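Side-chain contacts in putative lipase (Bacteroides thetaiotaomicron VPI-5482, PDB 3BZW), which belongs to the GDSL (SGNH) hydrolase family and probably hydrolyses carboxylic esters, perhaps lysophospholipids: residues Thr98-Ser103 with Asp141-Arg146; Arg146-Ile151 with Asn207-Pro212; Thr152-Leu157 with Lys161-Leu166; Ala201-Gly206 with Val213-Ala218. All coordinates share one frame; numbering follows the deposited sequence.

Contact 1 of 4, residues Thr98-Ser103 with Asp141-Arg146. With ACT (acetate ion), chain G; SO4 (sulfate ion), chain L.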
loop_
_atom_site.group_PDB
_atom_site.type_symbol
_atom_site.label_atom_id
_atom_site.label_comp_id
_atom_site.label_asym_id
_atom_site.label_seq_id
_atom_site.Cartn_x
_atom_site.Cartn_y
_atom_site.Cartn_z
ATOM N N THR A 98 8.204 -8.954 30.724
ATOM C CA THR A 98 6.798 -8.703 31.007
ATOM C C THR A 98 6.617 -7.656 32.113
ATOM O O THR A 98 5.643 -6.901 32.110
ATOM C CB THR A 98 6.053 -10.017 31.356
ATOM O OG1 THR A 98 4.670 -9.875 31.010
ATOM C CG2 THR A 98 6.169 -10.340 32.840
ATOM N N ASN A 99 7.564 -7.589 33.046
ATOM C CA ASN A 99 7.469 -6.608 34.120
ATOM C C ASN A 99 7.860 -5.201 33.654
ATOM O O ASN A 99 7.434 -4.205 34.243
ATOM C CB ASN A 99 8.318 -7.039 35.322
ATOM C CG ASN A 99 7.716 -8.224 36.065
ATOM O OD1 ASN A 99 6.506 -8.276 36.288
ATOM N ND2 ASN A 99 8.561 -9.171 36.465
ATOM N N ASP A 100 8.682 -5.114 32.613
ATOM C CA ASP A 100 9.054 -3.806 32.077
ATOM C C ASP A 100 7.772 -3.207 31.497
ATOM O O ASP A 100 7.515 -2.005 31.618
ATOM C CB ASP A 100 10.115 -3.951 30.986
ATOM C CG ASP A 100 11.466 -4.366 31.539
ATOM O OD1 ASP A 100 12.341 -3.489 31.709
ATOM O OD2 ASP A 100 11.645 -5.572 31.815
ATOM N N TYR A 101 6.963 -4.056 30.874
ATOM C CA TYR A 101 5.697 -3.600 30.309
ATOM C C TYR A 101 4.789 -3.115 31.434
ATOM O O TYR A 101 4.283 -1.993 31.405
ATOM C CB TYR A 101 4.993 -4.733 29.551
ATOM C CG TYR A 101 3.498 -4.515 29.397
ATOM C CD1 TYR A 101 2.989 -3.580 28.494
ATOM C CD2 TYR A 101 2.598 -5.215 30.200
ATOM C CE1 TYR A 101 1.603 -3.345 28.400
ATOM C CE2 TYR A 101 1.227 -4.990 30.120
ATOM C CZ TYR A 101 0.736 -4.056 29.223
ATOM O OH TYR A 101 -0.618 -3.843 29.171
ATOM N N ASN A 102 4.595 -3.965 32.436
ATOM C CA ASN A 102 3.728 -3.623 33.555
ATOM C C ASN A 102 4.181 -2.376 34.314
ATOM O O ASN A 102 3.352 -1.605 34.801
ATOM C CB ASN A 102 3.634 -4.803 34.528
ATOM C CG ASN A 102 2.692 -4.525 35.683
ATOM O OD1 ASN A 102 3.067 -4.644 36.856
ATOM N ND2 ASN A 102 1.460 -4.153 35.359
ATOM N N SER A 103 5.490 -2.168 34.397
ATOM C CA SER A 103 6.026 -1.021 35.118
ATOM C C SER A 103 6.199 0.232 34.261
ATOM O O SER A 103 6.858 1.193 34.671
ATOM C CB SER A 103 7.352 -1.405 35.778
ATOM O OG SER A 103 7.144 -2.456 36.714
ATOM N N ASP A 141 17.202 3.677 31.954
ATOM C CA ASP A 141 15.983 4.479 31.893
ATOM C C ASP A 141 14.993 3.962 30.854
ATOM O O ASP A 141 13.808 4.264 30.926
ATOM C CB ASP A 141 16.299 5.941 31.561
ATOM C CG ASP A 141 17.242 6.588 32.560
ATOM O OD1 ASP A 141 17.128 6.304 33.770
ATOM O OD2 ASP A 141 18.087 7.401 32.129
ATOM N N THR A 142 15.478 3.190 29.887
ATOM C CA THR A 142 14.600 2.679 28.841
ATOM C C THR A 142 14.746 1.177 28.633
ATOM O O THR A 142 15.736 0.575 29.044
ATOM C CB THR A 142 14.875 3.382 27.501
ATOM O OG1 THR A 142 16.137 2.946 26.988
ATOM C CG2 THR A 142 14.914 4.895 27.693
ATOM N N TYR A 143 13.749 0.584 27.982
ATOM C CA TYR A 143 13.740 -0.849 27.721
ATOM C C TYR A 143 14.853 -1.243 26.749
ATOM O O TYR A 143 15.595 -2.197 26.996
ATOM C CB TYR A 143 12.380 -1.251 27.153
ATOM C CG TYR A 143 12.139 -2.743 27.084
ATOM C CD1 TYR A 143 12.146 -3.527 28.241
ATOM C CD2 TYR A 143 11.859 -3.366 25.870
ATOM C CE1 TYR A 143 11.870 -4.891 28.191
ATOM C CE2 TYR A 143 11.586 -4.730 25.807
ATOM C CZ TYR A 143 11.587 -5.483 26.971
ATOM O OH TYR A 143 11.275 -6.820 26.917
ATOM N N ARG A 144 14.968 -0.514 25.643
ATOM C CA ARG A 144 16.005 -0.802 24.657
ATOM C C ARG A 144 17.371 -0.588 25.297
ATOM O O ARG A 144 18.323 -1.321 25.017
ATOM C CB ARG A 144 15.834 0.096 23.428
ATOM C CG ARG A 144 14.715 -0.369 22.498
ATOM C CD ARG A 144 14.349 0.691 21.474
ATOM N NE ARG A 144 13.447 0.164 20.452
ATOM C CZ ARG A 144 12.774 0.914 19.589
ATOM N NH1 ARG A 144 12.890 2.233 19.620
ATOM N NH2 ARG A 144 11.991 0.345 18.681
ATOM N N GLY A 145 17.456 0.415 26.166
ATOM C CA GLY A 145 18.708 0.690 26.850
ATOM C C GLY A 145 19.077 -0.465 27.762
ATOM O O GLY A 145 20.242 -0.851 27.855
ATOM N N ARG A 146 18.077 -1.022 28.439
ATOM C CA ARG A 146 18.299 -2.143 29.348
ATOM C C ARG A 146 18.732 -3.392 28.589
ATOM O O ARG A 146 19.547 -4.176 29.077
ATOM C CB ARG A 146 17.024 -2.440 30.141
ATOM C CG ARG A 146 16.632 -1.333 31.100
ATOM C CD ARG A 146 15.341 -1.669 31.828
ATOM N NE ARG A 146 15.018 -0.664 32.836
ATOM C CZ ARG A 146 14.070 -0.810 33.754
ATOM N NH1 ARG A 146 13.350 -1.924 33.789
ATOM N NH2 ARG A 146 13.844 0.153 34.639
HETATM C C ACT G . 6.374 -11.478 37.481
HETATM O O ACT G . 5.422 -11.369 38.234
HETATM O OXT ACT G . 7.503 -11.291 37.901
HETATM C CH3 ACT G . 6.158 -11.860 36.039
HETATM S S SO4 L . 10.929 2.879 16.374
HETATM O O1 SO4 L . 9.660 3.209 15.686
HETATM O O2 SO4 L . 11.092 1.412 16.396
HETATM O O3 SO4 L . 12.064 3.479 15.644
HETATM O O4 SO4 L . 10.897 3.400 17.754
#

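Contact 2 of 4, residues Arg146-Ile151 with Asn207-Pro212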
loop_
_atom_site.group_PDB
_atom_site.type_symbol
_atom_site.label_atom_id
_atom_site.label_comp_id
_atom_site.label_asym_id
_atom_site.label_seq_id
_atom_site.Cartn_x
_atom_site.Cartn_y
_atom_site.Cartn_z
ATOM N N ARG A 146 18.077 -1.022 28.439
ATOM C CA ARG A 146 18.299 -2.143 29.348
ATOM C C ARG A 146 18.732 -3.392 28.589
ATOM O O ARG A 146 19.547 -4.176 29.077
ATOM C CB ARG A 146 17.024 -2.440 30.141
ATOM C CG ARG A 146 16.632 -1.333 31.100
ATOM C CD ARG A 146 15.341 -1.669 31.828
ATOM N NE ARG A 146 15.018 -0.664 32.836
ATOM C CZ ARG A 146 14.070 -0.810 33.754
ATOM N NH1 ARG A 146 13.350 -1.924 33.789
ATOM N NH2 ARG A 146 13.844 0.153 34.639
ATOM N N ILE A 147 18.177 -3.583 27.396
ATOM C CA ILE A 147 18.539 -4.739 26.591
ATOM C C ILE A 147 19.984 -4.578 26.114
ATOM O O ILE A 147 20.750 -5.543 26.101
ATOM C CB ILE A 147 17.583 -4.904 25.383
ATOM C CG1 ILE A 147 16.188 -5.294 25.887
ATOM C CG2 ILE A 147 18.106 -5.978 24.435
ATOM C CD1 ILE A 147 15.117 -5.349 24.803
ATOM N N ASN A 148 20.358 -3.358 25.735
ATOM C CA ASN A 148 21.724 -3.103 25.285
ATOM C C ASN A 148 22.704 -3.432 26.410
ATOM O O ASN A 148 23.706 -4.115 26.193
ATOM C CB ASN A 148 21.908 -1.637 24.872
ATOM C CG ASN A 148 21.247 -1.312 23.545
ATOM O OD1 ASN A 148 20.996 -2.195 22.723
ATOM N ND2 ASN A 148 20.985 -0.029 23.319
ATOM N N ILE A 149 22.409 -2.936 27.609
ATOM C CA ILE A 149 23.259 -3.182 28.775
ATOM C C ILE A 149 23.278 -4.675 29.124
ATOM O O ILE A 149 24.339 -5.252 29.390
ATOM C CB ILE A 149 22.749 -2.406 30.014
ATOM C CG1 ILE A 149 22.926 -0.901 29.798
ATOM C CG2 ILE A 149 23.489 -2.878 31.264
ATOM C CD1 ILE A 149 22.252 -0.033 30.856
ATOM N N GLY A 150 22.099 -5.289 29.118
ATOM C CA GLY A 150 21.987 -6.701 29.449
ATOM C C GLY A 150 22.711 -7.661 28.523
ATOM O O GLY A 150 23.436 -8.548 28.980
ATOM N N ILE A 151 22.513 -7.507 27.219
ATOM C CA ILE A 151 23.177 -8.389 26.272
ATOM C C ILE A 151 24.688 -8.149 26.282
ATOM O O ILE A 151 25.472 -9.083 26.110
ATOM C CB ILE A 151 22.598 -8.219 24.849
ATOM C CG1 ILE A 151 21.126 -8.666 24.845
ATOM C CG2 ILE A 151 23.385 -9.060 23.853
ATOM C CD1 ILE A 151 20.437 -8.573 23.496
ATOM N N ASN A 207 19.160 -9.593 15.691
ATOM C CA ASN A 207 20.054 -9.087 14.650
ATOM C C ASN A 207 20.898 -7.920 15.144
ATOM O O ASN A 207 22.063 -7.787 14.771
ATOM C CB ASN A 207 19.254 -8.641 13.419
ATOM C CG ASN A 207 18.734 -9.807 12.608
ATOM O OD1 ASN A 207 17.559 -9.848 12.246
ATOM N ND2 ASN A 207 19.612 -10.758 12.303
ATOM N N ILE A 208 20.311 -7.068 15.974
ATOM C CA ILE A 208 21.045 -5.922 16.492
ATOM C C ILE A 208 22.285 -6.351 17.274
ATOM O O ILE A 208 23.362 -5.762 17.116
ATOM C CB ILE A 208 20.161 -5.057 17.411
ATOM C CG1 ILE A 208 19.032 -4.420 16.595
ATOM C CG2 ILE A 208 21.012 -3.979 18.090
ATOM C CD1 ILE A 208 17.995 -3.696 17.433
ATOM N N TRP A 209 22.143 -7.379 18.106
ATOM C CA TRP A 209 23.263 -7.851 18.919
ATOM C C TRP A 209 23.911 -9.174 18.519
ATOM O O TRP A 209 24.985 -9.516 19.023
ATOM C CB TRP A 209 22.840 -7.921 20.389
ATOM C CG TRP A 209 22.734 -6.573 21.018
ATOM C CD1 TRP A 209 21.604 -5.823 21.179
ATOM C CD2 TRP A 209 23.819 -5.775 21.502
ATOM N NE1 TRP A 209 21.920 -4.603 21.731
ATOM C CE2 TRP A 209 23.275 -4.548 21.938
ATOM C CE3 TRP A 209 25.203 -5.979 21.605
ATOM C CZ2 TRP A 209 24.069 -3.524 22.470
ATOM C CZ3 TRP A 209 25.991 -4.963 22.132
ATOM C CH2 TRP A 209 25.419 -3.748 22.559
ATOM N N GLY A 210 23.276 -9.911 17.614
ATOM C CA GLY A 210 23.830 -11.188 17.205
ATOM C C GLY A 210 23.584 -12.227 18.283
ATOM O O GLY A 210 24.510 -12.728 18.912
ATOM N N ILE A 211 22.320 -12.555 18.504
ATOM C CA ILE A 211 21.978 -13.522 19.527
ATOM C C ILE A 211 20.687 -14.225 19.126
ATOM O O ILE A 211 19.772 -13.599 18.593
ATOM C CB ILE A 211 21.818 -12.811 20.900
ATOM C CG1 ILE A 211 21.701 -13.837 22.022
ATOM C CG2 ILE A 211 20.589 -11.893 20.883
ATOM C CD1 ILE A 211 21.795 -13.218 23.421
ATOM N N PRO A 212 20.606 -15.546 19.357
ATOM C CA PRO A 212 19.378 -16.250 18.981
ATOM C C PRO A 212 18.204 -15.894 19.886
ATOM O O PRO A 212 18.370 -15.655 21.081
ATOM C CB PRO A 212 19.777 -17.723 19.085
ATOM C CG PRO A 212 20.806 -17.714 20.180
ATOM C CD PRO A 212 21.627 -16.487 19.851
#

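Contact 3 of 4, residues Thr152-Leu157 with Lys161-Leu166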
loop_
_atom_site.group_PDB
_atom_site.type_symbol
_atom_site.label_atom_id
_atom_site.label_comp_id
_atom_site.label_asym_id
_atom_site.label_seq_id
_atom_site.Cartn_x
_atom_site.Cartn_y
_atom_site.Cartn_z
ATOM N N THR A 152 25.097 -6.902 26.497
ATOM C CA THR A 152 26.519 -6.582 26.558
ATOM C C THR A 152 27.173 -7.366 27.694
ATOM O O THR A 152 28.195 -8.031 27.500
ATOM C CB THR A 152 26.736 -5.071 26.799
ATOM O OG1 THR A 152 26.397 -4.350 25.609
ATOM C CG2 THR A 152 28.189 -4.784 27.174
ATOM N N GLN A 153 26.569 -7.295 28.877
ATOM C CA GLN A 153 27.088 -7.989 30.051
ATOM C C GLN A 153 27.039 -9.506 29.882
ATOM O O GLN A 153 27.950 -10.213 30.313
ATOM C CB GLN A 153 26.309 -7.563 31.297
ATOM C CG GLN A 153 26.496 -6.087 31.633
ATOM C CD GLN A 153 27.958 -5.732 31.874
ATOM O OE1 GLN A 153 28.407 -4.632 31.542
ATOM N NE2 GLN A 153 28.702 -6.661 32.457
ATOM N N LEU A 154 25.980 -10.010 29.257
ATOM C CA LEU A 154 25.873 -11.449 29.037
ATOM C C LEU A 154 27.020 -11.934 28.152
ATOM O O LEU A 154 27.638 -12.963 28.430
ATOM C CB LEU A 154 24.529 -11.794 28.383
ATOM C CG LEU A 154 23.316 -11.819 29.321
ATOM C CD1 LEU A 154 22.022 -11.809 28.516
ATOM C CD2 LEU A 154 23.396 -13.059 30.206
ATOM N N LYS A 155 27.305 -11.187 27.089
ATOM C CA LYS A 155 28.372 -11.558 26.166
ATOM C C LYS A 155 29.755 -11.340 26.771
ATOM O O LYS A 155 30.687 -12.082 26.480
ATOM C CB LYS A 155 28.232 -10.781 24.849
ATOM C CG LYS A 155 27.094 -11.289 23.961
ATOM C CD LYS A 155 26.992 -10.487 22.668
ATOM C CE LYS A 155 25.912 -11.038 21.753
ATOM N NZ LYS A 155 26.285 -12.356 21.148
ATOM N N LYS A 156 29.885 -10.326 27.618
ATOM C CA LYS A 156 31.164 -10.045 28.270
ATOM C C LYS A 156 31.511 -11.137 29.283
ATOM O O LYS A 156 32.666 -11.550 29.395
ATOM C CB LYS A 156 31.112 -8.691 28.988
ATOM C CG LYS A 156 31.292 -7.480 28.084
ATOM C CD LYS A 156 31.065 -6.189 28.862
ATOM C CE LYS A 156 32.082 -5.122 28.497
ATOM N NZ LYS A 156 33.462 -5.518 28.912
ATOM N N LEU A 157 30.502 -11.603 30.012
ATOM C CA LEU A 157 30.698 -12.632 31.030
ATOM C C LEU A 157 30.748 -14.056 30.480
ATOM O O LEU A 157 31.486 -14.904 30.990
ATOM C CB LEU A 157 29.587 -12.541 32.079
ATOM C CG LEU A 157 29.520 -11.263 32.919
ATOM C CD1 LEU A 157 28.195 -11.211 33.664
ATOM C CD2 LEU A 157 30.689 -11.222 33.895
ATOM N N LYS A 161 29.661 -19.034 25.344
ATOM C CA LYS A 161 28.508 -19.865 25.663
ATOM C C LYS A 161 27.309 -19.617 24.760
ATOM O O LYS A 161 27.220 -18.595 24.073
ATOM C CB LYS A 161 28.072 -19.622 27.111
ATOM C CG LYS A 161 29.169 -19.776 28.154
ATOM C CD LYS A 161 29.705 -21.200 28.226
ATOM C CE LYS A 161 30.711 -21.326 29.367
ATOM N NZ LYS A 161 31.243 -22.703 29.522
ATOM N N GLN A 162 26.389 -20.573 24.775
ATOM C CA GLN A 162 25.153 -20.477 24.013
ATOM C C GLN A 162 24.192 -19.673 24.892
ATOM O O GLN A 162 23.795 -20.136 25.962
ATOM C CB GLN A 162 24.582 -21.874 23.767
ATOM C CG GLN A 162 23.269 -21.896 22.994
ATOM C CD GLN A 162 23.394 -21.245 21.631
ATOM O OE1 GLN A 162 23.299 -20.023 21.502
ATOM N NE2 GLN A 162 23.624 -22.057 20.610
ATOM N N ILE A 163 23.841 -18.464 24.458
ATOM C CA ILE A 163 22.924 -17.613 25.217
ATOM C C ILE A 163 21.696 -17.340 24.351
ATOM O O ILE A 163 21.815 -16.837 23.232
ATOM C CB ILE A 163 23.585 -16.271 25.598
ATOM C CG1 ILE A 163 24.935 -16.526 26.277
ATOM C CG2 ILE A 163 22.672 -15.495 26.536
ATOM C CD1 ILE A 163 25.731 -15.255 26.553
ATOM N N VAL A 164 20.517 -17.662 24.874
ATOM C CA VAL A 164 19.285 -17.494 24.109
ATOM C C VAL A 164 18.250 -16.632 24.825
ATOM O O VAL A 164 18.073 -16.741 26.039
ATOM C CB VAL A 164 18.658 -18.873 23.817
ATOM C CG1 VAL A 164 17.550 -18.741 22.778
ATOM C CG2 VAL A 164 19.738 -19.843 23.355
ATOM N N LEU A 165 17.567 -15.777 24.064
ATOM C CA LEU A 165 16.537 -14.910 24.627
ATOM C C LEU A 165 15.154 -15.474 24.319
ATOM O O LEU A 165 14.919 -15.991 23.230
ATOM C CB LEU A 165 16.622 -13.504 24.029
ATOM C CG LEU A 165 17.961 -12.773 24.088
ATOM C CD1 LEU A 165 17.780 -11.360 23.552
ATOM C CD2 LEU A 165 18.467 -12.748 25.522
ATOM N N LEU A 166 14.245 -15.365 25.282
ATOM C CA LEU A 166 12.877 -15.835 25.095
ATOM C C LEU A 166 11.958 -14.624 25.220
ATOM O O LEU A 166 12.108 -13.817 26.139
ATOM C CB LEU A 166 12.501 -16.863 26.169
ATOM C CG LEU A 166 13.383 -18.101 26.353
ATOM C CD1 LEU A 166 12.766 -18.996 27.426
ATOM C CD2 LEU A 166 13.514 -18.853 25.046
#

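Contact 4 of 4, residues Ala201-Gly206 with Val213-Ala218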
loop_
_atom_site.group_PDB
_atom_site.type_symbol
_atom_site.label_atom_id
_atom_site.label_comp_id
_atom_site.label_asym_id
_atom_site.label_seq_id
_atom_site.Cartn_x
_atom_site.Cartn_y
_atom_site.Cartn_z
ATOM N N ALA A 201 10.886 -5.741 20.752
ATOM C CA ALA A 201 12.237 -5.250 21.025
ATOM C C ALA A 201 13.194 -6.423 21.240
ATOM O O ALA A 201 14.353 -6.380 20.824
ATOM C CB ALA A 201 12.234 -4.348 22.255
ATOM N N ILE A 202 12.713 -7.469 21.901
ATOM C CA ILE A 202 13.551 -8.632 22.136
ATOM C C ILE A 202 13.831 -9.326 20.801
ATOM O O ILE A 202 14.975 -9.682 20.503
ATOM C CB ILE A 202 12.882 -9.608 23.126
ATOM C CG1 ILE A 202 12.810 -8.959 24.515
ATOM C CG2 ILE A 202 13.679 -10.904 23.205
ATOM C CD1 ILE A 202 12.008 -9.757 25.533
ATOM N N LYS A 203 12.798 -9.496 19.983
ATOM C CA LYS A 203 12.982 -10.143 18.684
ATOM C C LYS A 203 13.999 -9.378 17.839
ATOM O O LYS A 203 14.853 -9.979 17.186
ATOM C CB LYS A 203 11.652 -10.229 17.930
ATOM C CG LYS A 203 10.597 -11.065 18.641
ATOM C CD LYS A 203 9.332 -11.231 17.808
ATOM C CE LYS A 203 9.589 -12.075 16.570
ATOM N NZ LYS A 203 8.328 -12.410 15.858
ATOM N N GLU A 204 13.899 -8.053 17.856
ATOM C CA GLU A 204 14.808 -7.200 17.089
ATOM C C GLU A 204 16.248 -7.284 17.580
ATOM O O GLU A 204 17.190 -7.120 16.800
ATOM C CB GLU A 204 14.333 -5.751 17.156
ATOM C CG GLU A 204 13.107 -5.481 16.306
ATOM C CD GLU A 204 12.318 -4.282 16.784
ATOM O OE1 GLU A 204 12.933 -3.334 17.311
ATOM O OE2 GLU A 204 11.080 -4.287 16.620
ATOM N N ALA A 205 16.418 -7.531 18.873
ATOM C CA ALA A 205 17.756 -7.625 19.451
ATOM C C ALA A 205 18.567 -8.760 18.827
ATOM O O ALA A 205 19.796 -8.723 18.833
ATOM C CB ALA A 205 17.664 -7.810 20.967
ATOM N N GLY A 206 17.880 -9.764 18.291
ATOM C CA GLY A 206 18.571 -10.882 17.670
ATOM C C GLY A 206 19.589 -10.431 16.632
ATOM O O GLY A 206 20.749 -10.842 16.680
ATOM N N VAL A 213 17.017 -15.848 19.298
ATOM C CA VAL A 213 15.813 -15.534 20.050
ATOM C C VAL A 213 14.744 -16.561 19.710
ATOM O O VAL A 213 14.509 -16.843 18.540
ATOM C CB VAL A 213 15.266 -14.130 19.691
ATOM C CG1 VAL A 213 13.958 -13.865 20.450
ATOM C CG2 VAL A 213 16.302 -13.062 20.020
ATOM N N ILE A 214 14.129 -17.138 20.736
ATOM C CA ILE A 214 13.046 -18.090 20.545
ATOM C C ILE A 214 11.790 -17.272 20.848
ATOM O O ILE A 214 11.632 -16.754 21.952
ATOM C CB ILE A 214 13.162 -19.287 21.519
ATOM C CG1 ILE A 214 14.381 -20.135 21.140
ATOM C CG2 ILE A 214 11.890 -20.135 21.474
ATOM C CD1 ILE A 214 14.577 -21.354 22.009
ATOM N N ASP A 215 10.918 -17.132 19.854
ATOM C CA ASP A 215 9.707 -16.338 20.017
ATOM C C ASP A 215 8.646 -17.092 20.809
ATOM O O ASP A 215 7.605 -17.486 20.275
ATOM C CB ASP A 215 9.169 -15.928 18.643
ATOM C CG ASP A 215 8.145 -14.806 18.725
ATOM O OD1 ASP A 215 7.942 -14.252 19.827
ATOM O OD2 ASP A 215 7.546 -14.474 17.683
ATOM N N PHE A 216 8.936 -17.275 22.092
ATOM C CA PHE A 216 8.075 -17.975 23.035
ATOM C C PHE A 216 6.651 -17.423 23.015
ATOM O O PHE A 216 5.679 -18.176 23.132
ATOM C CB PHE A 216 8.676 -17.842 24.439
ATOM C CG PHE A 216 8.720 -19.131 25.210
ATOM C CD1 PHE A 216 9.080 -20.323 24.586
ATOM C CD2 PHE A 216 8.442 -19.148 26.574
ATOM C CE1 PHE A 216 9.163 -21.509 25.304
ATOM C CE2 PHE A 216 8.522 -20.332 27.305
ATOM C CZ PHE A 216 8.884 -21.515 26.669
ATOM N N ASN A 217 6.542 -16.107 22.864
ATOM C CA ASN A 217 5.254 -15.421 22.817
ATOM C C ASN A 217 4.314 -16.100 21.826
ATOM O O ASN A 217 3.112 -16.223 22.079
ATOM C CB ASN A 217 5.472 -13.962 22.417
ATOM C CG ASN A 217 4.181 -13.167 22.364
ATOM O OD1 ASN A 217 3.569 -13.026 21.306
ATOM N ND2 ASN A 217 3.755 -12.649 23.514
ATOM N N ALA A 218 4.861 -16.551 20.704
ATOM C CA ALA A 218 4.043 -17.215 19.699
ATOM C C ALA A 218 4.070 -18.746 19.764
ATOM O O ALA A 218 3.018 -19.377 19.792
ATOM C CB ALA A 218 4.459 -16.757 18.302
#

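Contact 1 of 4, residues Thr98-Ser103 with Asp141-Arg146
Arg146 NH1 is gripped twice: by Asp100 OD1, 2.8 Å away in a salt bridge, and by Gln70 OE1. The bridge is bent, with an angle of 131° at the hydrogen, and NH1 approaches OD1 from above the carboxylate plane, 41° out of it. The arginine suits this place because its extended chain carries a charge across to the helix 98-102. Asp100 also packs against Tyr143, whose ring turns an edge to the carboxylate; Asp100 CG is 3.4 Å from Tyr143 CE1. With its CG anti to the backbone N (chi1 -169°), Tyr143 lays this edge against Asp100, while its OH bonds to Tyr198 O. The other oxygen, Asp100 OD2, accepts from Trp71 N. One residue earlier, Asn99 ND2 donates at 2.8 Å to OXT of an acetate, probably from the crystallisation liquor. Ser35 N and Gly68 N also bond to the acetate, as the oxyanion-hole donors of SGNH hydrolases would, with Asn99 the asparagine of the family's GxND motif; His242 NE2, probably the catalytic histidine, binds it too. The buried aspartate, next to Asn99, is thus tied by both oxygens to Arg146 and Trp71, and the arginine likely stabilises its negative charge.

Contact 2 of 4, residues Arg146-Ile151 with Asn207-Pro212
Trp209 meets the helix 143-157 through both the edge and a face of its indole. At the edge, Trp209 NE1 donates to Asn148 OD1 over 2.8 Å, with an angle of 147° at the hydrogen; the acceptor lies in the ring plane. Asn148 suits the buried spot because its amide serves two ways: while OD1 receives the indole N-H, ND2 donates to Val137 O and Trp110 O, which fixes the amide's rotation. Over one face of the indole lie Asn148 O and Ile151 CB, both offset toward the rim. Ile151 has CG1 beside its backbone N (chi1 -65°), which brings both branches to the tryptophan: CG2 is 3.7 Å from Trp209 CB, and CD1 is 3.8 Å from Trp209 CD1. A leucine in place of Trp209 would probably leave Asn148 OD1 without its donor and open a gap beside Ile151. Gly210 follows with a positive phi of 76°, a turn that glycine makes easily, and its carbonyl receives Lys155 NZ. Ile211 then directs its side chain inward, its CG2 lying 4.2 Å from Ile151 CD1 and its branches also touching Ile163 and Leu165. Two helices packed together on one face of a parallel sheet, here 143-157 and 195-210, are characteristic of the α/β/α sandwich of SGNH hydrolases.

Contact 3 of 4, residues Thr152-Leu157 with Lys161-Leu166
Ile163 CD1 is the atom that makes this contact, pushing from the strand 162-166 against the backbone of the helix 143-157. Ile163 CD1 stands 3.5 Å from Leu154 O, the closest approach between the two segments. Between side chains, Ile163 CD1 is 4.1 Å from Leu154 CB. The isoleucine reaches this far because CG1 is anti to the carbonyl carbon (chi1 -52°) and the chain continues outward nearly straight (chi2 174°), so that one methyl leads. Isoleucine suits the place: its β-branch is at home in a strand, and its CG1–CD1 arm is long enough to reach the helix backbone, although the nearest CA atoms, those of Leu154 and Ile163, are 7.8 Å apart. Beyond this first shell, Leu154 rests on Val94 of the neighbouring strand and on Val74 and Ala78 of the helix 74-85, and Ile163 is flanked by Ile211. The strand is set in place by backbone bonds, Val164 pairing with Ile92 and Val94 on one neighbour and Leu165 with Pro212 and Ile214 on the other. The ammonium of Lys155 bonds to Gly210 O and to Gln229 OE1 of a neighbouring subunit. No hydrogen bond links the two segments; a methyl lies against a helix carbonyl and a neighbouring CB in van der Waals contact, which depends on fit rather than direction.

Contact 4 of 4, residues Ala201-Gly206 with Val213-Ala218
The carboxylate of Asp215 takes the ammonium of Lys203 from above its plane: NZ lies 2.9 Å from OD2, 54° out of that plane, in a salt bridge. The aliphatic end of the lysine comes in with it, Lys203 CE being 3.3 Å from Asp215 OD2 and Lys203 CD 3.9 Å from Asp215 OD1. The other oxygen, OD1, bonds to Thr167 OG1, and Asn207 of a neighbouring subunit adds a weak bond to OD2. A bend in the lysine chain (chi3 67°) brings its end to the aspartate, a reach that a long flexible residue provides. Cutting Lys203 back to an alanine is likely to leave Asp215 OD2 without its charged partner and remove the methylenes lying against the carboxylate. Two residues earlier, Val213 fits against the helix with both methyls: CG1 is 4.1 Å from Ile202 CG2, while CG2 sits 3.7 Å from Ile202 O and 3.9 Å from Gly206 CA. Glycine suits position 206, since a CB there would press tightly on that valine methyl. Asp215 is the centre of an inverse gamma turn, in which Phe216 N bonds to Ile214 O, and leads from strand into helix. Strand 162-166, helix 195-210 and strand 213-214, parallel and adjacent to the first, form a beta-alpha-beta crossover, the building unit of the parallel sheet in the α/β/α sandwich of SGNH hydrolases.

Contacts 1, 2 and 3 follow one another along the helix 143-157, from its start to its end. The centres of contacts 1 and 2 are about 14 Å apart, those of contacts 2 and 3 about 8 Å. Contact 3 is nested inside the loop that contact 2 closes, and contact 4 crosses contact 2 in sequence, sharing the helix 195-210 with it. Contacts 3 and 4 reach neighbouring parallel strands, 162-166 and 213-214, at one margin of the five-stranded sheet. Tyr143 touches Ala201 and Ile202, so contact 1 meets contact 4 as well. Together they join two helices to that sheet margin and connect it with the segment carrying Asn99, beside the acetate site.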